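Local coordinates for protein leucine aminopeptidase 2 (Saccharomyces cerevisiae, PDB 2XQ0) that cleaves di- and tripeptides as a zinc-dependent aminopeptidase of the M1 family and has a low epoxide hydrolase activity in vitro, at residues A[351-362]-A[386-395]; A[533-544]-A[566-574]. One frame throughout, in Å; residues are numbered along the deposited sequence.

Interaction 1 of 2, residues A[351-362]-A[386-395]; sequences GWSDLQNSIDSM and STVPYEKGFN. With BES (2-(3-amino-2-hydroxy-4-phenyl-butyrylamino)-4-methyl-pentanoic acid), chain B.
Trp-352 meets Asn-395 at its rim: the amide nitrogen ND2 lies near the plane of the indole, 3.9 Å from CE3, with the two planes 85° apart. That amide is held from its own helix, where ND2 of Asn-395 donates to Glu-391 O at 2.8 Å, on the face of this carbonyl opposite to the one used by Asn-395 N. The other flat group, the ring of Tyr-390, has bestatin at its edge, and its OH donates to BES O3 across 3.0 Å. The helical segments 351-360 and 388-395 cross at -130°. Leu-355 carries the apolar centre: with CG anti to the backbone N (chi1 -175°), it sends CD1 to 3.7 Å from Val-388 CA, while CD2 lies beside Glu-391 CB and Lys-392 N. Met-362 CE and Ile-359 CG1 close round Val-388 CG2. Ser-386, just before the turn that leads into the second helix, accepts from Val-388 N through OG, a capping bond, and Thr-387 N makes a weak bond of 3.4 Å to Ser-358 OG. Glu-391, bent at chi2, lays its carboxylate along Gly-351, with CD 3.4 Å from Gly-351 CA. A water donates to both Glu-391 OE2 and Asp-354 OD2. Arg-332 of helix 321-339 forms a salt bridge with Glu-391 OE2, which probably balances the charge of this buried carboxylate and offsets the nearness of the two acids. Glu-391 directly follows Tyr-390, the catalytic proton donor, and its hold through Arg-332 and the water is consistent with a helix fixed in place at the active site.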
loop_
_atom_site.group_PDB
_atom_site.type_symbol
_atom_site.label_atom_id
_atom_site.label_comp_id
_atom_site.label_asym_id
_atom_site.label_seq_id
_atom_site.Cartn_x
_atom_site.Cartn_y
_atom_site.Cartn_z
ATOM N N GLY A 351 6.166 10.849 -8.907
ATOM C CA GLY A 351 4.757 10.677 -8.571
ATOM C C GLY A 351 3.814 11.336 -9.570
ATOM O O GLY A 351 2.746 10.806 -9.885
ATOM N N TRP A 352 4.213 12.493 -10.085
ATOM C CA TRP A 352 3.430 13.181 -11.102
ATOM C C TRP A 352 3.283 12.324 -12.353
ATOM O O TRP A 352 2.189 12.207 -12.901
ATOM C CB TRP A 352 4.040 14.554 -11.454
ATOM C CG TRP A 352 3.219 15.320 -12.456
ATOM C CD1 TRP A 352 3.413 15.390 -13.809
ATOM C CD2 TRP A 352 2.062 16.115 -12.175
ATOM N NE1 TRP A 352 2.458 16.199 -14.377
ATOM C CE2 TRP A 352 1.611 16.643 -13.398
ATOM C CE3 TRP A 352 1.365 16.432 -11.001
ATOM C CZ2 TRP A 352 0.495 17.474 -13.485
ATOM C CZ3 TRP A 352 0.252 17.249 -11.093
ATOM C CH2 TRP A 352 -0.167 17.765 -12.328
ATOM N N SER A 353 4.378 11.719 -12.805
ATOM C CA SER A 353 4.307 10.862 -13.980
ATOM C C SER A 353 3.543 9.566 -13.700
ATOM O O SER A 353 2.870 9.065 -14.590
ATOM C CB SER A 353 5.692 10.560 -14.557
ATOM O OG SER A 353 6.304 9.504 -13.855
ATOM N N ASP A 354 3.661 9.016 -12.487
ATOM C CA ASP A 354 2.798 7.903 -12.059
ATOM C C ASP A 354 1.297 8.275 -12.110
ATOM O O ASP A 354 0.457 7.485 -12.560
ATOM C CB ASP A 354 3.159 7.453 -10.640
ATOM C CG ASP A 354 4.486 6.696 -10.572
ATOM O OD1 ASP A 354 5.002 6.262 -11.622
ATOM O OD2 ASP A 354 5.015 6.525 -9.449
ATOM N N LEU A 355 0.956 9.466 -11.635
ATOM C CA LEU A 355 -0.435 9.935 -11.697
ATOM C C LEU A 355 -0.918 9.995 -13.146
ATOM O O LEU A 355 -2.010 9.515 -13.490
ATOM C CB LEU A 355 -0.560 11.327 -11.052
ATOM C CG LEU A 355 -1.982 11.907 -10.921
ATOM C CD1 LEU A 355 -2.901 10.919 -10.192
ATOM C CD2 LEU A 355 -1.985 13.253 -10.220
ATOM N N GLN A 356 -0.112 10.609 -13.998
ATOM C CA GLN A 356 -0.472 10.745 -15.409
ATOM C C GLN A 356 -0.737 9.402 -16.035
ATOM O O GLN A 356 -1.743 9.216 -16.713
ATOM C CB GLN A 356 0.636 11.452 -16.188
ATOM C CG GLN A 356 0.289 11.733 -17.628
ATOM C CD GLN A 356 -0.775 12.799 -17.764
ATOM O OE1 GLN A 356 -0.504 13.983 -17.583
ATOM N NE2 GLN A 356 -1.997 12.384 -18.088
ATOM N N ASN A 357 0.176 8.464 -15.827
ATOM C CA ASN A 357 0.022 7.144 -16.403
ATOM C C ASN A 357 -1.241 6.461 -15.901
ATOM O O ASN A 357 -1.959 5.824 -16.657
ATOM C CB ASN A 357 1.253 6.288 -16.091
ATOM C CG ASN A 357 2.518 6.837 -16.719
ATOM O OD1 ASN A 357 2.463 7.622 -17.667
ATOM N ND2 ASN A 357 3.666 6.423 -16.201
ATOM N N SER A 358 -1.505 6.604 -14.611
ATOM C CA SER A 358 -2.653 5.958 -13.992
ATOM C C SER A 358 -3.969 6.475 -14.568
ATOM O O SER A 358 -4.898 5.704 -14.819
ATOM C CB SER A 358 -2.601 6.163 -12.477
ATOM O OG SER A 358 -3.799 5.729 -11.871
ATOM N N ILE A 359 -4.045 7.781 -14.788
ATOM C CA ILE A 359 -5.248 8.384 -15.332
ATOM C C ILE A 359 -5.365 8.089 -16.834
ATOM O O ILE A 359 -6.458 7.817 -17.333
ATOM C CB ILE A 359 -5.286 9.904 -15.084
ATOM C CG1 ILE A 359 -5.468 10.202 -13.589
ATOM C CG2 ILE A 359 -6.406 10.539 -15.883
ATOM C CD1 ILE A 359 -5.418 11.673 -13.261
ATOM N N ASP A 360 -4.237 8.133 -17.543
ATOM C CA ASP A 360 -4.213 7.806 -18.977
ATOM C C ASP A 360 -4.612 6.350 -19.241
ATOM O O ASP A 360 -5.193 6.033 -20.278
ATOM C CB ASP A 360 -2.822 8.065 -19.582
ATOM C CG ASP A 360 -2.525 9.541 -19.760
ATOM O OD1 ASP A 360 -3.400 10.368 -19.431
ATOM O OD2 ASP A 360 -1.419 9.880 -20.238
ATOM N N SER A 361 -4.287 5.464 -18.311
ATOM C CA SER A 361 -4.544 4.043 -18.498
ATOM C C SER A 361 -5.934 3.691 -17.994
ATOM O O SER A 361 -6.367 2.539 -18.055
ATOM C CB SER A 361 -3.501 3.217 -17.746
ATOM O OG SER A 361 -3.917 2.991 -16.405
ATOM N N MET A 362 -6.645 4.694 -17.504
ATOM C CA MET A 362 -7.907 4.440 -16.829
ATOM C C MET A 362 -9.066 4.035 -17.722
ATOM O O MET A 362 -9.298 4.582 -18.794
ATOM C CB MET A 362 -8.316 5.631 -15.964
ATOM C CG MET A 362 -7.950 5.442 -14.512
ATOM S SD MET A 362 -8.752 6.650 -13.477
ATOM C CE MET A 362 -7.963 6.302 -11.909
ATOM N N SER A 386 -6.153 3.561 -7.108
ATOM C CA SER A 386 -5.303 3.901 -8.221
ATOM C C SER A 386 -4.285 4.828 -7.622
ATOM O O SER A 386 -4.227 4.994 -6.408
ATOM C CB SER A 386 -6.094 4.657 -9.284
ATOM O OG SER A 386 -6.466 5.945 -8.809
ATOM N N THR A 387 -3.513 5.473 -8.478
ATOM C CA THR A 387 -2.557 6.461 -8.020
ATOM C C THR A 387 -3.214 7.781 -7.590
ATOM O O THR A 387 -2.597 8.589 -6.896
ATOM C CB THR A 387 -1.529 6.722 -9.112
ATOM O OG1 THR A 387 -0.974 5.464 -9.538
ATOM C CG2 THR A 387 -0.438 7.630 -8.592
ATOM N N VAL A 388 -4.470 7.995 -7.977
ATOM C CA VAL A 388 -5.138 9.279 -7.697
ATOM C C VAL A 388 -5.180 9.690 -6.215
ATOM O O VAL A 388 -4.808 10.811 -5.878
ATOM C CB VAL A 388 -6.559 9.311 -8.307
ATOM C CG1 VAL A 388 -7.323 10.557 -7.841
ATOM C CG2 VAL A 388 -6.462 9.270 -9.821
ATOM N N PRO A 389 -5.628 8.792 -5.316
ATOM C CA PRO A 389 -5.668 9.256 -3.919
ATOM C C PRO A 389 -4.283 9.601 -3.388
ATOM O O PRO A 389 -4.143 10.520 -2.571
ATOM C CB PRO A 389 -6.261 8.058 -3.148
ATOM C CG PRO A 389 -6.205 6.883 -4.109
ATOM C CD PRO A 389 -6.325 7.506 -5.490
ATOM N N TYR A 390 -3.278 8.855 -3.840
ATOM C CA TYR A 390 -1.902 9.085 -3.424
ATOM C C TYR A 390 -1.417 10.445 -3.908
ATOM O O TYR A 390 -1.017 11.297 -3.118
ATOM C CB TYR A 390 -0.990 7.987 -4.000
ATOM C CG TYR A 390 -1.255 6.599 -3.441
ATOM C CD1 TYR A 390 -2.271 5.792 -3.957
ATOM C CD2 TYR A 390 -0.474 6.092 -2.412
ATOM C CE1 TYR A 390 -2.515 4.514 -3.434
ATOM C CE2 TYR A 390 -0.704 4.819 -1.885
ATOM C CZ TYR A 390 -1.718 4.041 -2.395
ATOM O OH TYR A 390 -1.928 2.780 -1.873
ATOM N N GLU A 391 -1.446 10.634 -5.215
ATOM C CA GLU A 391 -0.745 11.759 -5.831
ATOM C C GLU A 391 -1.599 12.999 -6.016
ATOM O O GLU A 391 -1.101 14.109 -5.877
ATOM C CB GLU A 391 -0.142 11.346 -7.175
ATOM C CG GLU A 391 0.946 10.264 -7.073
ATOM C CD GLU A 391 2.195 10.733 -6.328
ATOM O OE1 GLU A 391 2.444 11.958 -6.246
ATOM O OE2 GLU A 391 2.930 9.869 -5.811
ATOM N N LYS A 392 -2.868 12.844 -6.372
ATOM C CA LYS A 392 -3.726 14.020 -6.371
ATOM C C LYS A 392 -3.893 14.450 -4.918
ATOM O O LYS A 392 -3.945 15.644 -4.607
ATOM C CB LYS A 392 -5.086 13.734 -7.057
ATOM C CG LYS A 392 -5.906 15.000 -7.317
ATOM C CD LYS A 392 -7.286 14.746 -7.947
ATOM C CE LYS A 392 -7.246 14.692 -9.470
ATOM N NZ LYS A 392 -8.619 14.878 -10.110
ATOM N N GLY A 393 -3.973 13.470 -4.019
ATOM C CA GLY A 393 -4.055 13.755 -2.592
ATOM C C GLY A 393 -2.855 14.536 -2.114
ATOM O O GLY A 393 -2.994 15.607 -1.529
ATOM N N PHE A 394 -1.668 13.991 -2.363
ATOM C CA PHE A 394 -0.426 14.706 -2.080
ATOM C C PHE A 394 -0.393 16.106 -2.686
ATOM O O PHE A 394 -0.002 17.071 -2.029
ATOM C CB PHE A 394 0.773 13.921 -2.614
ATOM C CG PHE A 394 1.985 14.776 -2.802
ATOM C CD1 PHE A 394 2.768 15.125 -1.723
ATOM C CD2 PHE A 394 2.298 15.279 -4.045
ATOM C CE1 PHE A 394 3.866 15.943 -1.878
ATOM C CE2 PHE A 394 3.404 16.101 -4.209
ATOM C CZ PHE A 394 4.187 16.431 -3.127
ATOM N N ASN A 395 -0.771 16.231 -3.952
ATOM C CA ASN A 395 -0.720 17.548 -4.591
ATOM C C ASN A 395 -1.667 18.589 -4.024
ATOM O O ASN A 395 -1.348 19.784 -4.009
ATOM C CB ASN A 395 -0.881 17.427 -6.105
ATOM C CG ASN A 395 0.444 17.115 -6.782
ATOM O OD1 ASN A 395 1.332 17.965 -6.836
ATOM N ND2 ASN A 395 0.604 15.879 -7.249
HETATM N N2 BES B . -1.602 -0.479 2.545
HETATM C C1 BES B . -1.098 0.177 1.356
HETATM C C6 BES B . -1.217 -0.756 0.149
HETATM C C7 BES B . -2.672 -1.059 -0.132
HETATM C C8 BES B . -3.600 -0.024 -0.157
HETATM C C12 BES B . -3.086 -2.370 -0.347
HETATM C C9 BES B . -4.939 -0.298 -0.409
HETATM C C11 BES B . -4.429 -2.643 -0.597
HETATM C C10 BES B . -5.356 -1.607 -0.630
HETATM C C2 BES B . 0.361 0.612 1.541
HETATM O O2 BES B . 0.592 1.477 2.663
HETATM C C3 BES B . 0.773 1.308 0.286
HETATM O O3 BES B . 0.351 2.431 0.002
HETATM N N1 BES B . 1.590 0.540 -0.422
HETATM C C4 BES B . 2.214 0.828 -1.697
HETATM C C13 BES B . 3.603 1.316 -1.306
HETATM C C14 BES B . 3.953 2.663 -1.924
HETATM C C15 BES B . 5.058 3.338 -1.119
HETATM C C16 BES B . 2.731 3.571 -2.047
HETATM C C5 BES B . 2.341 -0.484 -2.416
HETATM O O1 BES B . 2.381 -0.491 -3.666
HETATM O O4 BES B . 2.398 -1.534 -1.727
HETATM O O HOH W 1 3.266 7.021 -6.951
#

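Interaction 2 of 2, residues A[533-544]-A[566-574]; sequences WAKFPVASRALL and FQIFAKLQE
Phe-566 points its edge at the face of Trp-533 in a T-shaped pair: the planes are 70° apart, and Phe-566 CE1 stands 3.6 Å above the indole plane, over its centre. The phenyl CG is anti to the backbone N (chi1 173°), which brings the ring in against 533-544, among Trp-533, Ser-540 and Leu-543. Next to the pair, Ala-570 CB touches Trp-533 CB at 3.7 Å. The two alanines let the backbones approach, Ala-534 CA and Ala-570 CA being 4.1 Å apart, and a CA-H...O contact of 3.3 Å joins Ala-534 CA to Ala-570 O. Trp-533 NE1 donates to Leu-518 O. A leucine in place of Trp-533 would probably leave the edge of Phe-566 without its aromatic face and Leu-518 O without this donor. Leu-544 CD2 packs 3.7 Å from Leu-572 CD1. Toward the surface, Leu-572 and Arg-541 run alongside each other with reversed sense, Leu-572 CD2 3.3 Å above the guanidinium plane, toward its rim. Glu-574 comes to the guanidinium edge, its carboxylate turned 20° from that plane; the salt bridge spans 2.8 Å from Arg-541 NH2 to Glu-574 OE1, though the bond is bent and weak. Lys-571, at positive phi, closes helix 557-569 in a Schellman motif; this helix end and the loop after it pack on the 3-10 turn 533-535 and helix 537-546, within the all-helical C-terminal domain of leukotriene A4 hydrolase relatives.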
loop_
_atom_site.group_PDB
_atom_site.type_symbol
_atom_site.label_atom_id
_atom_site.label_comp_id
_atom_site.label_asym_id
_atom_site.label_seq_id
_atom_site.Cartn_x
_atom_site.Cartn_y
_atom_site.Cartn_z
ATOM N N TRP A 533 13.636 1.434 -30.281
ATOM C CA TRP A 533 14.978 0.956 -30.000
ATOM C C TRP A 533 15.270 -0.382 -30.675
ATOM O O TRP A 533 16.435 -0.774 -30.806
ATOM C CB TRP A 533 15.148 0.793 -28.487
ATOM C CG TRP A 533 15.408 2.076 -27.789
ATOM C CD1 TRP A 533 14.508 2.840 -27.100
ATOM C CD2 TRP A 533 16.661 2.752 -27.705
ATOM N NE1 TRP A 533 15.132 3.953 -26.584
ATOM C CE2 TRP A 533 16.455 3.925 -26.950
ATOM C CE3 TRP A 533 17.943 2.480 -28.196
ATOM C CZ2 TRP A 533 17.483 4.826 -26.678
ATOM C CZ3 TRP A 533 18.961 3.373 -27.922
ATOM C CH2 TRP A 533 18.727 4.532 -27.168
ATOM N N ALA A 534 14.223 -1.094 -31.092
ATOM C CA ALA A 534 14.434 -2.380 -31.731
ATOM C C ALA A 534 15.341 -2.251 -32.951
ATOM O O ALA A 534 16.046 -3.195 -33.306
ATOM C CB ALA A 534 13.104 -3.026 -32.113
ATOM N N LYS A 535 15.345 -1.073 -33.573
ATOM C CA LYS A 535 16.044 -0.887 -34.842
ATOM C C LYS A 535 17.457 -0.331 -34.660
ATOM O O LYS A 535 18.148 -0.029 -35.635
ATOM C CB LYS A 535 15.219 -0.004 -35.783
ATOM C CG LYS A 535 14.701 1.281 -35.150
ATOM C CD LYS A 535 13.882 2.112 -36.135
ATOM C CE LYS A 535 13.516 3.471 -35.543
ATOM N NZ LYS A 535 12.768 4.333 -36.500
ATOM N N PHE A 536 17.891 -0.223 -33.410
ATOM C CA PHE A 536 19.247 0.227 -33.113
ATOM C C PHE A 536 19.953 -0.708 -32.143
ATOM O O PHE A 536 20.532 -0.246 -31.159
ATOM C CB PHE A 536 19.220 1.642 -32.532
ATOM C CG PHE A 536 18.513 2.635 -33.410
ATOM C CD1 PHE A 536 17.233 3.069 -33.096
ATOM C CD2 PHE A 536 19.118 3.118 -34.562
ATOM C CE1 PHE A 536 16.572 3.975 -33.907
ATOM C CE2 PHE A 536 18.467 4.032 -35.376
ATOM C CZ PHE A 536 17.189 4.459 -35.048
ATOM N N PRO A 537 19.911 -2.025 -32.422
ATOM C CA PRO A 537 20.484 -3.063 -31.554
ATOM C C PRO A 537 21.911 -2.761 -31.074
ATOM O O PRO A 537 22.234 -3.085 -29.930
ATOM C CB PRO A 537 20.464 -4.325 -32.438
ATOM C CG PRO A 537 20.186 -3.848 -33.829
ATOM C CD PRO A 537 19.385 -2.600 -33.673
ATOM N N VAL A 538 22.741 -2.155 -31.921
ATOM C CA VAL A 538 24.108 -1.799 -31.528
ATOM C C VAL A 538 24.089 -0.786 -30.387
ATOM O O VAL A 538 24.863 -0.894 -29.433
ATOM C CB VAL A 538 24.924 -1.258 -32.723
ATOM C CG1 VAL A 538 26.382 -1.043 -32.333
ATOM C CG2 VAL A 538 24.839 -2.223 -33.873
ATOM N N ALA A 539 23.180 0.181 -30.474
ATOM C CA ALA A 539 23.003 1.173 -29.414
ATOM C C ALA A 539 22.426 0.569 -28.134
ATOM O O ALA A 539 22.900 0.847 -27.025
ATOM C CB ALA A 539 22.125 2.327 -29.911
ATOM N N SER A 540 21.396 -0.258 -28.272
ATOM C CA SER A 540 20.745 -0.798 -27.089
ATOM C C SER A 540 21.678 -1.792 -26.398
ATOM O O SER A 540 21.776 -1.822 -25.172
ATOM C CB SER A 540 19.398 -1.427 -27.444
ATOM O OG SER A 540 19.564 -2.424 -28.425
ATOM N N ARG A 541 22.381 -2.585 -27.195
ATOM C CA ARG A 541 23.418 -3.480 -26.679
ATOM C C ARG A 541 24.612 -2.725 -26.068
ATOM O O ARG A 541 25.134 -3.124 -25.025
ATOM C CB ARG A 541 23.884 -4.463 -27.769
ATOM C CG ARG A 541 22.821 -5.483 -28.157
ATOM C CD ARG A 541 23.291 -6.422 -29.256
ATOM N NE ARG A 541 22.492 -7.648 -29.310
ATOM C CZ ARG A 541 21.394 -7.802 -30.045
ATOM N NH1 ARG A 541 20.948 -6.809 -30.800
ATOM N NH2 ARG A 541 20.740 -8.955 -30.027
ATOM N N ALA A 542 25.037 -1.639 -26.715
ATOM C CA ALA A 542 26.105 -0.788 -26.181
ATOM C C ALA A 542 25.701 -0.168 -24.839
ATOM O O ALA A 542 26.510 -0.098 -23.912
ATOM C CB ALA A 542 26.480 0.305 -27.179
ATOM N N LEU A 543 24.450 0.287 -24.756
ATOM C CA LEU A 543 23.878 0.825 -23.518
ATOM C C LEU A 543 24.163 -0.142 -22.371
ATOM O O LEU A 543 24.842 0.192 -21.398
ATOM C CB LEU A 543 22.357 0.996 -23.680
ATOM C CG LEU A 543 21.499 1.783 -22.673
ATOM C CD1 LEU A 543 21.811 1.438 -21.223
ATOM C CD2 LEU A 543 21.584 3.284 -22.902
ATOM N N LEU A 544 23.643 -1.354 -22.514
ATOM C CA LEU A 544 23.743 -2.377 -21.477
ATOM C C LEU A 544 25.195 -2.692 -21.140
ATOM O O LEU A 544 25.534 -2.919 -19.976
ATOM C CB LEU A 544 23.020 -3.649 -21.920
ATOM C CG LEU A 544 21.490 -3.652 -21.897
ATOM C CD1 LEU A 544 20.899 -2.452 -22.609
ATOM C CD2 LEU A 544 20.974 -4.940 -22.518
ATOM N N PHE A 566 13.547 -2.053 -20.670
ATOM C CA PHE A 566 14.291 -1.451 -21.775
ATOM C C PHE A 566 14.675 -2.521 -22.782
ATOM O O PHE A 566 14.593 -2.302 -23.991
ATOM C CB PHE A 566 15.550 -0.742 -21.316
ATOM C CG PHE A 566 16.406 -0.258 -22.454
ATOM C CD1 PHE A 566 16.024 0.854 -23.200
ATOM C CD2 PHE A 566 17.579 -0.918 -22.789
ATOM C CE1 PHE A 566 16.813 1.311 -24.254
ATOM C CE2 PHE A 566 18.374 -0.466 -23.845
ATOM C CZ PHE A 566 17.986 0.648 -24.577
ATOM N N GLN A 567 15.101 -3.676 -22.274
ATOM C CA GLN A 567 15.493 -4.786 -23.126
ATOM C C GLN A 567 14.335 -5.215 -24.014
ATOM O O GLN A 567 14.536 -5.556 -25.185
ATOM C CB GLN A 567 16.005 -5.960 -22.287
ATOM C CG GLN A 567 17.438 -5.783 -21.802
ATOM C CD GLN A 567 17.888 -6.903 -20.884
ATOM O OE1 GLN A 567 17.146 -7.851 -20.632
ATOM N NE2 GLN A 567 19.108 -6.795 -20.374
ATOM N N ILE A 568 13.124 -5.180 -23.464
ATOM C CA ILE A 568 11.929 -5.574 -24.211
ATOM C C ILE A 568 11.555 -4.519 -25.253
ATOM O O ILE A 568 11.293 -4.839 -26.410
ATOM C CB ILE A 568 10.724 -5.823 -23.275
ATOM C CG1 ILE A 568 11.014 -6.988 -22.320
ATOM C CG2 ILE A 568 9.465 -6.093 -24.084
ATOM C CD1 ILE A 568 11.480 -8.248 -23.018
ATOM N N PHE A 569 11.531 -3.262 -24.824
ATOM C CA PHE A 569 11.256 -2.136 -25.713
ATOM C C PHE A 569 12.238 -2.105 -26.886
ATOM O O PHE A 569 11.917 -1.609 -27.970
ATOM C CB PHE A 569 11.303 -0.817 -24.928
ATOM C CG PHE A 569 9.952 -0.325 -24.486
ATOM C CD1 PHE A 569 9.299 -0.918 -23.411
ATOM C CD2 PHE A 569 9.331 0.728 -25.146
ATOM C CE1 PHE A 569 8.055 -0.466 -23.002
ATOM C CE2 PHE A 569 8.085 1.184 -24.741
ATOM C CZ PHE A 569 7.443 0.585 -23.671
ATOM N N ALA A 570 13.430 -2.649 -26.651
ATOM C CA ALA A 570 14.463 -2.768 -27.671
ATOM C C ALA A 570 14.424 -4.140 -28.346
ATOM O O ALA A 570 15.216 -4.427 -29.240
ATOM C CB ALA A 570 15.843 -2.505 -27.067
ATOM N N LYS A 571 13.497 -4.982 -27.910
ATOM C CA LYS A 571 13.335 -6.304 -28.500
ATOM C C LYS A 571 14.671 -7.034 -28.687
ATOM O O LYS A 571 14.947 -7.580 -29.759
ATOM C CB LYS A 571 12.589 -6.205 -29.838
ATOM C CG LYS A 571 11.172 -5.660 -29.723
ATOM C CD LYS A 571 10.483 -5.616 -31.081
ATOM C CE LYS A 571 9.021 -5.224 -30.942
ATOM N NZ LYS A 571 8.881 -3.902 -30.268
ATOM N N LEU A 572 15.501 -7.032 -27.646
ATOM C CA LEU A 572 16.704 -7.857 -27.634
ATOM C C LEU A 572 16.273 -9.260 -27.257
ATOM O O LEU A 572 16.104 -9.569 -26.076
ATOM C CB LEU A 572 17.734 -7.330 -26.632
ATOM C CG LEU A 572 18.343 -5.952 -26.904
ATOM C CD1 LEU A 572 19.239 -5.518 -25.754
ATOM C CD2 LEU A 572 19.110 -5.946 -28.220
ATOM N N GLN A 573 16.087 -10.101 -28.270
ATOM C CA GLN A 573 15.450 -11.404 -28.088
ATOM C C GLN A 573 16.221 -12.355 -27.176
ATOM O O GLN A 573 15.618 -13.187 -26.500
ATOM C CB GLN A 573 15.168 -12.060 -29.442
ATOM C CG GLN A 573 14.121 -11.329 -30.271
ATOM C CD GLN A 573 13.919 -11.945 -31.646
ATOM O OE1 GLN A 573 14.852 -12.484 -32.243
ATOM N NE2 GLN A 573 12.695 -11.862 -32.156
ATOM N N GLU A 574 17.545 -12.227 -27.148
ATOM C CA GLU A 574 18.375 -13.129 -26.349
ATOM C C GLU A 574 18.195 -12.926 -24.840
ATOM O O GLU A 574 18.646 -13.747 -24.037
ATOM C CB GLU A 574 19.856 -13.031 -26.746
ATOM C CG GLU A 574 20.542 -11.726 -26.371
ATOM C CD GLU A 574 20.266 -10.605 -27.355
ATOM O OE1 GLU A 574 19.541 -10.841 -28.345
ATOM O OE2 GLU A 574 20.779 -9.488 -27.138
#

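Both contacts are partly buried, yet they serve different parts of the fold. Interaction 1 joins two helices of the M1 peptidase domain, whereas interaction 2 joins a 3-10 turn and helix to a helix end and its loop in the C-terminal region. Between the centre of the contact and that of the chain the distance is about 14 Å for the first and 33 Å for the second; no helix is shared, and their nearest atoms are about 10 Å apart. Interaction 1 combines a buried carboxylate with polar groups nearer solvent. In interaction 2 the inside is aromatic and aliphatic, and the charged pair sits at the exposed margin, which is consistent with its place far from the active site.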